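Local coordinates for protein putative mandelate racemase (Bordetella bronchiseptica, PDB 3OZY) that is of unknown function but belongs to the enolase superfamily and probably acts on a sugar-derived carboxylate with the help of magnesium, at residues 31-36 and 333-338; 339-344 and 363-368. All coordinates share one frame; numbering follows the deposited sequence.

Interaction 1 of 2, residues 31-36 and 333-338; sequences LNRQMI and THNDLM
Arg33 NH1 holds a water at 3.0 Å, and that water donates to His334 O at 2.7 Å, bridging strand 32-42 of the N-terminal domain to the loop that leaves strand 328-331 of the enolase-type barrel. The same NH1 forms a salt bridge with Asp331, which also accepts from Thr333 OG1 and Asn335 ND2. Thr333 OG1 and the water both lie at the edge of the guanidinium, in its plane. Over one face sits the Asn335 amide, its ND2 3.2 Å from Arg33 CZ and offset toward the rim, the two planes 40° apart. ND2 and the arginine nitrogens are all donors, so they do not bond to each other; ND2 is satisfied by Asp331 and Asn307 O. The arginine chain bends at chi2 and chi3, which presents one face of the guanidinium to the Asn335 amide and its NH1 edge to Thr333. Asn335 OD1 touches Arg33 CB at 3.4 Å and accepts from Leu337 N at 2.9 Å, an Asx turn whose donor stands 43° out of the carbonyl plane. Farther along the strand, Leu337 CD1 packs on Arg33 O and the Gln34 carbonyl carbon, and meets Met35 CG at 3.8 Å, while Leu337 CD2 lies 3.8 Å from Met35 SD.

Interaction 2 of 2, residues 339-344 and 363-368; sequences TRLASY and FEIDWD
Phe363 wedges its side chain between Ala342 and Tyr344. Its CB lies 3.4 Å from Ser343 OG; CG is about equally far from the CB atoms of Ala342 and Tyr344; then the ring divides them, CD1 touching Ala342 CB at 3.5 Å and CD2 touching Tyr344 CB at 3.6 Å. Farther out, CE1 still grazes the alanine methyl. With chi1 at 49°, CG stands between the backbone N and the carbonyl carbon, which turns the ring in under the 339-344 loop. Beside this apolar wedge the two backbones join in a single beta bridge, Ala342 with Ile365. Asp366 N donates to Leu341 O at 2.9 Å, almost straight at 178°, and Ser343 N donates to Glu364 O in its carbonyl plane. The Ser343 hydroxyl extends the pairing by accepting from Glu364 N at 3.0 Å. Ala342 CA adds a CA-H...O contact to Glu364 O. At the other end a water donates both to Arg340 O and to Asp366 OD2, at 2.6 Å from the latter. Asp366 is the N-cap of helix 367-372: its OD1 accepts from Phe369 N and, weakly, from Asp368 N. Leu341 and Ile365 run alongside each other, CG of the leucine 4.2 Å from CD1 of the isoleucine, and both touch Val370 of that helix. The bridge thus links helix 367-372 to the loop after strand 328-331, while Ala342, Tyr344 and Phe363 rest on helix 309-321, and Trp367 reaches strand 32-42.

From the N terminus, strand 32-42 of the small antiparallel sheet comes first, and interaction 1 closes a loop of almost 300 residues by bringing it against 333-338, after most of the barrel has been built. Interaction 2 opens directly afterwards, at residue 339, and closes a far shorter loop that contains strand 352-353. The two are in series and neither nest nor cross. Their centres lie about 13 Å apart, yet they touch: Met35 SD packs 3.5 Å from Leu341 CD2. Because 333-338 and 339-344 adjoin, this one loop meets the N-terminal sheet at one end and the approach to helix 367-372 at the other.

Interaction 1 of 2, residues 31-36 and 333-338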
ATOM      1  N   LEU A  31      21.456  -1.009   9.020  1.00  8.30           N
ATOM      2  CA  LEU A  31      21.860  -1.577  10.304  1.00  7.70           C
ATOM      3  C   LEU A  31      22.120  -3.080  10.218  1.00  8.98           C
ATOM      4  O   LEU A  31      23.140  -3.572  10.713  1.00  8.97           O
ATOM      5  CB  LEU A  31      20.791  -1.279  11.362  1.00  9.20           C
ATOM      6  CG  LEU A  31      20.460   0.204  11.577  1.00  8.23           C
ATOM      7  CD1 LEU A  31      19.261   0.373  12.518  1.00 11.48           C
ATOM      8  CD2 LEU A  31      21.675   0.995  12.071  1.00 11.75           C
ATOM      9  N   ASN A  32      21.197  -3.814   9.602  1.00  8.19           N
ATOM     10  CA  ASN A  32      21.361  -5.247   9.372  1.00  8.74           C
ATOM     11  C   ASN A  32      20.712  -5.583   8.050  1.00  7.91           C
ATOM     12  O   ASN A  32      19.626  -5.079   7.773  1.00 10.61           O
ATOM     13  CB  ASN A  32      20.708  -6.076  10.486  1.00  9.27           C
ATOM     14  CG  ASN A  32      21.365  -5.860  11.830  1.00  9.85           C
ATOM     15  OD1 ASN A  32      22.391  -6.485  12.141  1.00  9.92           O
ATOM     16  ND2 ASN A  32      20.788  -4.975  12.637  1.00  9.83           N
ATOM     17  N   ARG A  33      21.365  -6.395   7.224  1.00  7.71           N
ATOM     18  CA  ARG A  33      20.749  -6.831   5.977  1.00  7.30           C
ATOM     19  C   ARG A  33      19.856  -8.034   6.261  1.00  9.43           C
ATOM     20  O   ARG A  33      20.312  -9.079   6.735  1.00  8.96           O
ATOM     21  CB  ARG A  33      21.802  -7.134   4.903  1.00  7.63           C
ATOM     22  CG  ARG A  33      22.695  -5.926   4.528  1.00  7.19           C
ATOM     23  CD  ARG A  33      21.886  -4.652   4.173  1.00  7.10           C
ATOM     24  NE  ARG A  33      21.034  -4.847   2.999  1.00  8.24           N
ATOM     25  CZ  ARG A  33      21.429  -4.683   1.742  1.00  7.78           C
ATOM     26  NH1 ARG A  33      22.664  -4.290   1.455  1.00  8.89           N
ATOM     27  NH2 ARG A  33      20.571  -4.903   0.757  1.00  8.12           N
ATOM     28  N   GLN A  34      18.569  -7.864   5.991  1.00  7.73           N
ATOM     29  CA  GLN A  34      17.572  -8.855   6.363  1.00  7.21           C
ATOM     30  C   GLN A  34      16.770  -9.311   5.157  1.00  8.06           C
ATOM     31  O   GLN A  34      16.784  -8.673   4.099  1.00  8.59           O
ATOM     32  CB  GLN A  34      16.620  -8.265   7.408  1.00  8.30           C
ATOM     33  CG  GLN A  34      17.347  -7.729   8.640  1.00  8.43           C
ATOM     34  CD  GLN A  34      16.417  -7.333   9.776  1.00  9.40           C
ATOM     35  OE1 GLN A  34      15.265  -6.939   9.566  1.00 10.11           O
ATOM     36  NE2 GLN A  34      16.923  -7.426  10.996  1.00  9.34           N
ATOM     37  N   MET A  35      16.053 -10.415   5.336  1.00  8.33           N
ATOM     38  CA  MET A  35      15.131 -10.898   4.317  1.00  7.55           C
ATOM     39  C   MET A  35      14.200 -11.924   4.919  1.00  8.33           C
ATOM     40  O   MET A  35      14.443 -12.458   6.010  1.00  9.14           O
ATOM     41  CB  MET A  35      15.886 -11.563   3.162  1.00  8.54           C
ATOM     42  CG  MET A  35      16.525 -12.901   3.539  1.00  9.84           C
ATOM     43  SD  MET A  35      17.437 -13.680   2.191  1.00  9.30           S
ATOM     44  CE  MET A  35      16.082 -14.115   1.101  1.00  8.75           C
ATOM     45  N   ILE A  36      13.115 -12.175   4.201  1.00  8.04           N
ATOM     46  CA  ILE A  36      12.348 -13.397   4.362  1.00  7.77           C
ATOM     47  C   ILE A  36      12.726 -14.345   3.237  1.00  8.19           C
ATOM     48  O   ILE A  36      12.696 -13.971   2.065  1.00  8.37           O
ATOM     49  CB  ILE A  36      10.835 -13.128   4.243  1.00  8.09           C
ATOM     50  CG1 ILE A  36      10.313 -12.378   5.463  1.00  9.82           C
ATOM     51  CG2 ILE A  36      10.072 -14.440   4.040  1.00 11.17           C
ATOM     52  CD1 ILE A  36      10.279 -13.208   6.742  1.00 11.26           C
ATOM     53  N   THR A 333      27.372  -3.354  -1.694  1.00  7.91           N
ATOM     54  CA  THR A 333      27.574  -3.000  -0.292  1.00  7.68           C
ATOM     55  C   THR A 333      27.766  -4.266   0.548  1.00  8.13           C
ATOM     56  O   THR A 333      27.572  -5.378   0.059  1.00  9.24           O
ATOM     57  CB  THR A 333      26.398  -2.148   0.269  1.00  7.08           C
ATOM     58  OG1 THR A 333      25.231  -2.967   0.431  1.00  7.93           O
ATOM     59  CG2 THR A 333      26.076  -0.997  -0.669  1.00  9.19           C
ATOM     60  N   HIS A 334      28.135  -4.104   1.814  1.00  8.54           N
ATOM     61  CA  HIS A 334      28.325  -5.267   2.670  1.00  8.39           C
ATOM     62  C   HIS A 334      27.007  -5.997   2.911  1.00  8.05           C
ATOM     63  O   HIS A 334      26.102  -5.452   3.529  1.00  8.72           O
ATOM     64  CB  HIS A 334      28.923  -4.858   4.012  1.00  9.30           C
ATOM     65  CG  HIS A 334      29.218  -6.026   4.890  1.00  9.69           C
ATOM     66  ND1 HIS A 334      30.492  -6.525   5.057  1.00 13.27           N
ATOM     67  CD2 HIS A 334      28.397  -6.834   5.599  1.00  9.92           C
ATOM     68  CE1 HIS A 334      30.444  -7.577   5.856  1.00 15.64           C
ATOM     69  NE2 HIS A 334      29.185  -7.782   6.201  1.00 11.74           N
ATOM     70  N   ASN A 335      26.916  -7.238   2.450  1.00  8.12           N
ATOM     71  CA  ASN A 335      25.650  -7.958   2.511  1.00  8.85           C
ATOM     72  C   ASN A 335      25.856  -9.460   2.406  1.00  8.16           C
ATOM     73  O   ASN A 335      26.046  -9.994   1.317  1.00  8.97           O
ATOM     74  CB  ASN A 335      24.732  -7.466   1.383  1.00  8.76           C
ATOM     75  CG  ASN A 335      23.339  -8.030   1.478  1.00  7.48           C
ATOM     76  OD1 ASN A 335      23.058  -8.902   2.300  1.00  8.21           O
ATOM     77  ND2 ASN A 335      22.444  -7.531   0.626  1.00  8.61           N
ATOM     78  N   ASP A 336      25.815 -10.141   3.550  1.00  8.27           N
ATOM     79  CA  ASP A 336      25.984 -11.590   3.560  1.00  9.67           C
ATOM     80  C   ASP A 336      24.912 -12.310   2.745  1.00  9.46           C
ATOM     81  O   ASP A 336      25.127 -13.430   2.285  1.00  8.99           O
ATOM     82  CB  ASP A 336      25.980 -12.141   4.986  1.00  9.91           C
ATOM     83  CG  ASP A 336      27.189 -11.714   5.789  1.00 12.72           C
ATOM     84  OD1 ASP A 336      28.228 -11.346   5.186  1.00 14.47           O
ATOM     85  OD2 ASP A 336      27.080 -11.766   7.035  1.00 14.91           O
ATOM     86  N   LEU A 337      23.755 -11.677   2.564  1.00  8.11           N
ATOM     87  CA  LEU A 337      22.700 -12.286   1.761  1.00  8.88           C
ATOM     88  C   LEU A 337      23.025 -12.290   0.266  1.00  9.30           C
ATOM     89  O   LEU A 337      22.353 -12.971  -0.518  1.00 11.15           O
ATOM     90  CB  LEU A 337      21.354 -11.613   2.031  1.00  9.76           C
ATOM     91  CG  LEU A 337      20.924 -11.611   3.496  1.00 10.11           C
ATOM     92  CD1 LEU A 337      19.673 -10.760   3.649  1.00 10.92           C
ATOM     93  CD2 LEU A 337      20.710 -13.027   4.042  1.00 10.69           C
ATOM     94  N   MET A 338      24.064 -11.545  -0.119  1.00  9.85           N
ATOM     95  CA  MET A 338      24.550 -11.535  -1.500  1.00 10.44           C
ATOM     96  C   MET A 338      25.690 -12.522  -1.733  1.00 12.99           C
ATOM     97  O   MET A 338      26.057 -12.793  -2.879  1.00 17.28           O
ATOM     98  CB  MET A 338      25.042 -10.142  -1.891  1.00 10.25           C
ATOM     99  CG  MET A 338      23.926  -9.147  -2.159  1.00  9.92           C
ATOM    100  SD  MET A 338      22.937  -9.551  -3.614  1.00  8.84           S
ATOM    101  CE  MET A 338      24.150  -9.277  -4.908  1.00  9.20           C
TER
HETATM  102  O   HOH W   1      24.793  -3.107   3.170  1.00  8.72           O

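Interaction 2 of 2, residues 339-344 and 363-368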
ATOM      1  N   THR A 339      26.274 -13.039  -0.661  1.00 11.15           N
ATOM      2  CA  THR A 339      27.483 -13.854  -0.803  1.00 12.46           C
ATOM      3  C   THR A 339      27.356 -15.260  -0.233  1.00 14.40           C
ATOM      4  O   THR A 339      27.927 -16.201  -0.780  1.00 16.51           O
ATOM      5  CB  THR A 339      28.699 -13.187  -0.118  1.00 12.31           C
ATOM      6  OG1 THR A 339      28.405 -12.970   1.266  1.00 14.76           O
ATOM      7  CG2 THR A 339      29.040 -11.854  -0.779  1.00 15.52           C
ATOM      8  N   ARG A 340      26.616 -15.410   0.859  1.00 13.02           N
ATOM      9  CA  ARG A 340      26.646 -16.663   1.619  1.00 14.49           C
ATOM     10  C   ARG A 340      25.335 -17.444   1.662  1.00 14.28           C
ATOM     11  O   ARG A 340      25.288 -18.571   2.161  1.00 14.76           O
ATOM     12  CB  ARG A 340      27.144 -16.391   3.042  1.00 15.76           C
ATOM     13  CG  ARG A 340      28.618 -16.011   3.100  1.00 18.54           C
ATOM     14  CD  ARG A 340      29.004 -15.418   4.450  1.00 25.22           C
ATOM     15  NE  ARG A 340      28.755 -16.345   5.549  1.00 25.32           N
ATOM     16  CZ  ARG A 340      28.767 -16.002   6.833  1.00 32.69           C
ATOM     17  NH1 ARG A 340      29.019 -14.749   7.185  1.00 30.90           N
ATOM     18  NH2 ARG A 340      28.522 -16.913   7.767  1.00 32.36           N
ATOM     19  N   LEU A 341      24.263 -16.857   1.141  1.00 12.98           N
ATOM     20  CA  LEU A 341      22.972 -17.531   1.154  1.00 13.71           C
ATOM     21  C   LEU A 341      22.888 -18.631   0.106  1.00 11.72           C
ATOM     22  O   LEU A 341      22.297 -19.688   0.352  1.00 13.83           O
ATOM     23  CB  LEU A 341      21.843 -16.520   0.930  1.00 14.17           C
ATOM     24  CG  LEU A 341      20.434 -17.105   0.871  1.00 15.40           C
ATOM     25  CD1 LEU A 341      20.074 -17.802   2.175  1.00 16.09           C
ATOM     26  CD2 LEU A 341      19.424 -16.013   0.549  1.00 16.67           C
ATOM     27  N   ALA A 342      23.467 -18.384  -1.063  1.00 13.06           N
ATOM     28  CA  ALA A 342      23.332 -19.312  -2.179  1.00 14.75           C
ATOM     29  C   ALA A 342      24.615 -19.466  -2.982  1.00 17.99           C
ATOM     30  O   ALA A 342      25.540 -18.670  -2.860  1.00 18.19           O
ATOM     31  CB  ALA A 342      22.194 -18.870  -3.091  1.00 18.29           C
ATOM     32  N   SER A 343      24.635 -20.491  -3.825  1.00 21.27           N
ATOM     33  CA  SER A 343      25.810 -20.850  -4.608  1.00 19.41           C
ATOM     34  C   SER A 343      26.084 -19.913  -5.786  1.00 21.84           C
ATOM     35  O   SER A 343      27.136 -20.001  -6.415  1.00 28.15           O
ATOM     36  CB  SER A 343      25.660 -22.284  -5.118  1.00 21.05           C
ATOM     37  OG  SER A 343      24.436 -22.444  -5.825  1.00 23.18           O
ATOM     38  N   TYR A 344      25.142 -19.023  -6.085  1.00 22.76           N
ATOM     39  CA  TYR A 344      25.303 -18.092  -7.203  1.00 20.35           C
ATOM     40  C   TYR A 344      25.986 -16.797  -6.764  1.00 19.60           C
ATOM     41  O   TYR A 344      25.500 -16.118  -5.858  1.00 22.44           O
ATOM     42  CB  TYR A 344      23.949 -17.791  -7.845  1.00 21.31           C
ATOM     43  CG  TYR A 344      24.024 -16.778  -8.959  1.00 19.45           C
ATOM     44  CD1 TYR A 344      24.639 -17.087 -10.168  1.00 17.06           C
ATOM     45  CD2 TYR A 344      23.488 -15.508  -8.803  1.00 14.97           C
ATOM     46  CE1 TYR A 344      24.714 -16.152 -11.190  1.00 16.33           C
ATOM     47  CE2 TYR A 344      23.554 -14.576  -9.814  1.00 12.73           C
ATOM     48  CZ  TYR A 344      24.166 -14.898 -11.002  1.00 14.24           C
ATOM     49  OH  TYR A 344      24.231 -13.963 -12.007  1.00 14.36           O
ATOM     50  N   PHE A 363      20.079 -21.995  -8.529  1.00 13.12           N
ATOM     51  CA  PHE A 363      21.171 -22.203  -7.580  1.00 16.83           C
ATOM     52  C   PHE A 363      20.672 -22.963  -6.362  1.00 17.08           C
ATOM     53  O   PHE A 363      19.477 -23.188  -6.211  1.00 17.98           O
ATOM     54  CB  PHE A 363      21.765 -20.866  -7.134  1.00 19.97           C
ATOM     55  CG  PHE A 363      20.736 -19.870  -6.695  1.00 19.08           C
ATOM     56  CD1 PHE A 363      19.978 -20.086  -5.554  1.00 19.27           C
ATOM     57  CD2 PHE A 363      20.508 -18.725  -7.436  1.00 31.07           C
ATOM     58  CE1 PHE A 363      19.025 -19.177  -5.154  1.00 31.23           C
ATOM     59  CE2 PHE A 363      19.554 -17.812  -7.040  1.00 29.00           C
ATOM     60  CZ  PHE A 363      18.810 -18.037  -5.900  1.00 26.30           C
ATOM     61  N   GLU A 364      21.603 -23.331  -5.486  1.00 19.88           N
ATOM     62  CA  GLU A 364      21.274 -24.026  -4.250  1.00 25.40           C
ATOM     63  C   GLU A 364      21.345 -23.094  -3.042  1.00 14.56           C
ATOM     64  O   GLU A 364      22.263 -22.281  -2.927  1.00 20.29           O
ATOM     65  CB  GLU A 364      22.229 -25.206  -4.040  1.00 28.29           C
ATOM     66  CG  GLU A 364      22.177 -26.260  -5.136  1.00 37.67           C
ATOM     67  CD  GLU A 364      20.880 -27.050  -5.129  1.00 46.79           C
ATOM     68  OE1 GLU A 364      19.991 -26.744  -4.305  1.00 56.15           O
ATOM     69  OE2 GLU A 364      20.748 -27.984  -5.948  1.00 53.17           O
ATOM     70  N   ILE A 365      20.366 -23.220  -2.149  1.00 18.28           N
ATOM     71  CA  ILE A 365      20.377 -22.503  -0.875  1.00 18.70           C
ATOM     72  C   ILE A 365      21.267 -23.234   0.132  1.00 18.02           C
ATOM     73  O   ILE A 365      21.211 -24.464   0.241  1.00 19.75           O
ATOM     74  CB  ILE A 365      18.961 -22.409  -0.266  1.00 17.90           C
ATOM     75  CG1 ILE A 365      18.034 -21.556  -1.142  1.00 16.25           C
ATOM     76  CG2 ILE A 365      19.022 -21.866   1.161  1.00 17.55           C
ATOM     77  CD1 ILE A 365      18.429 -20.100  -1.230  1.00 22.35           C
ATOM     78  N   ASP A 366      22.074 -22.481   0.874  1.00 15.18           N
ATOM     79  CA  ASP A 366      22.843 -23.056   1.981  1.00 15.35           C
ATOM     80  C   ASP A 366      21.944 -23.046   3.209  1.00 15.10           C
ATOM     81  O   ASP A 366      21.824 -22.031   3.899  1.00 15.62           O
ATOM     82  CB  ASP A 366      24.119 -22.252   2.241  1.00 16.60           C
ATOM     83  CG  ASP A 366      24.981 -22.845   3.352  1.00 17.84           C
ATOM     84  OD1 ASP A 366      24.466 -23.627   4.178  1.00 15.82           O
ATOM     85  OD2 ASP A 366      26.180 -22.503   3.408  1.00 20.52           O
ATOM     86  N   TRP A 367      21.308 -24.180   3.479  1.00 15.78           N
ATOM     87  CA  TRP A 367      20.346 -24.256   4.569  1.00 15.85           C
ATOM     88  C   TRP A 367      21.004 -24.191   5.948  1.00 14.40           C
ATOM     89  O   TRP A 367      20.358 -23.836   6.929  1.00 15.06           O
ATOM     90  CB  TRP A 367      19.439 -25.479   4.411  1.00 15.26           C
ATOM     91  CG  TRP A 367      18.501 -25.338   3.235  1.00 18.83           C
ATOM     92  CD1 TRP A 367      18.652 -25.884   1.994  1.00 22.51           C
ATOM     93  CD2 TRP A 367      17.283 -24.581   3.194  1.00 19.32           C
ATOM     94  NE1 TRP A 367      17.597 -25.523   1.185  1.00 22.02           N
ATOM     95  CE2 TRP A 367      16.745 -24.723   1.898  1.00 20.73           C
ATOM     96  CE3 TRP A 367      16.596 -23.795   4.127  1.00 16.21           C
ATOM     97  CZ2 TRP A 367      15.552 -24.116   1.513  1.00 20.63           C
ATOM     98  CZ3 TRP A 367      15.408 -23.196   3.744  1.00 17.22           C
ATOM     99  CH2 TRP A 367      14.898 -23.362   2.448  1.00 16.17           C
ATOM    100  N   ASP A 368      22.295 -24.504   6.017  1.00 17.42           N
ATOM    101  CA  ASP A 368      23.023 -24.321   7.265  1.00 18.38           C
ATOM    102  C   ASP A 368      23.165 -22.827   7.559  1.00 16.04           C
ATOM    103  O   ASP A 368      22.987 -22.385   8.695  1.00 17.18           O
ATOM    104  CB  ASP A 368      24.394 -25.003   7.210  1.00 18.94           C
ATOM    105  CG  ASP A 368      24.290 -26.516   7.111  1.00 24.61           C
ATOM    106  OD1 ASP A 368      23.305 -27.083   7.625  1.00 24.84           O
ATOM    107  OD2 ASP A 368      25.199 -27.134   6.522  1.00 33.98           O
TER
HETATM  108  O   HOH W   2      27.245 -20.101   3.201  1.00 22.40           O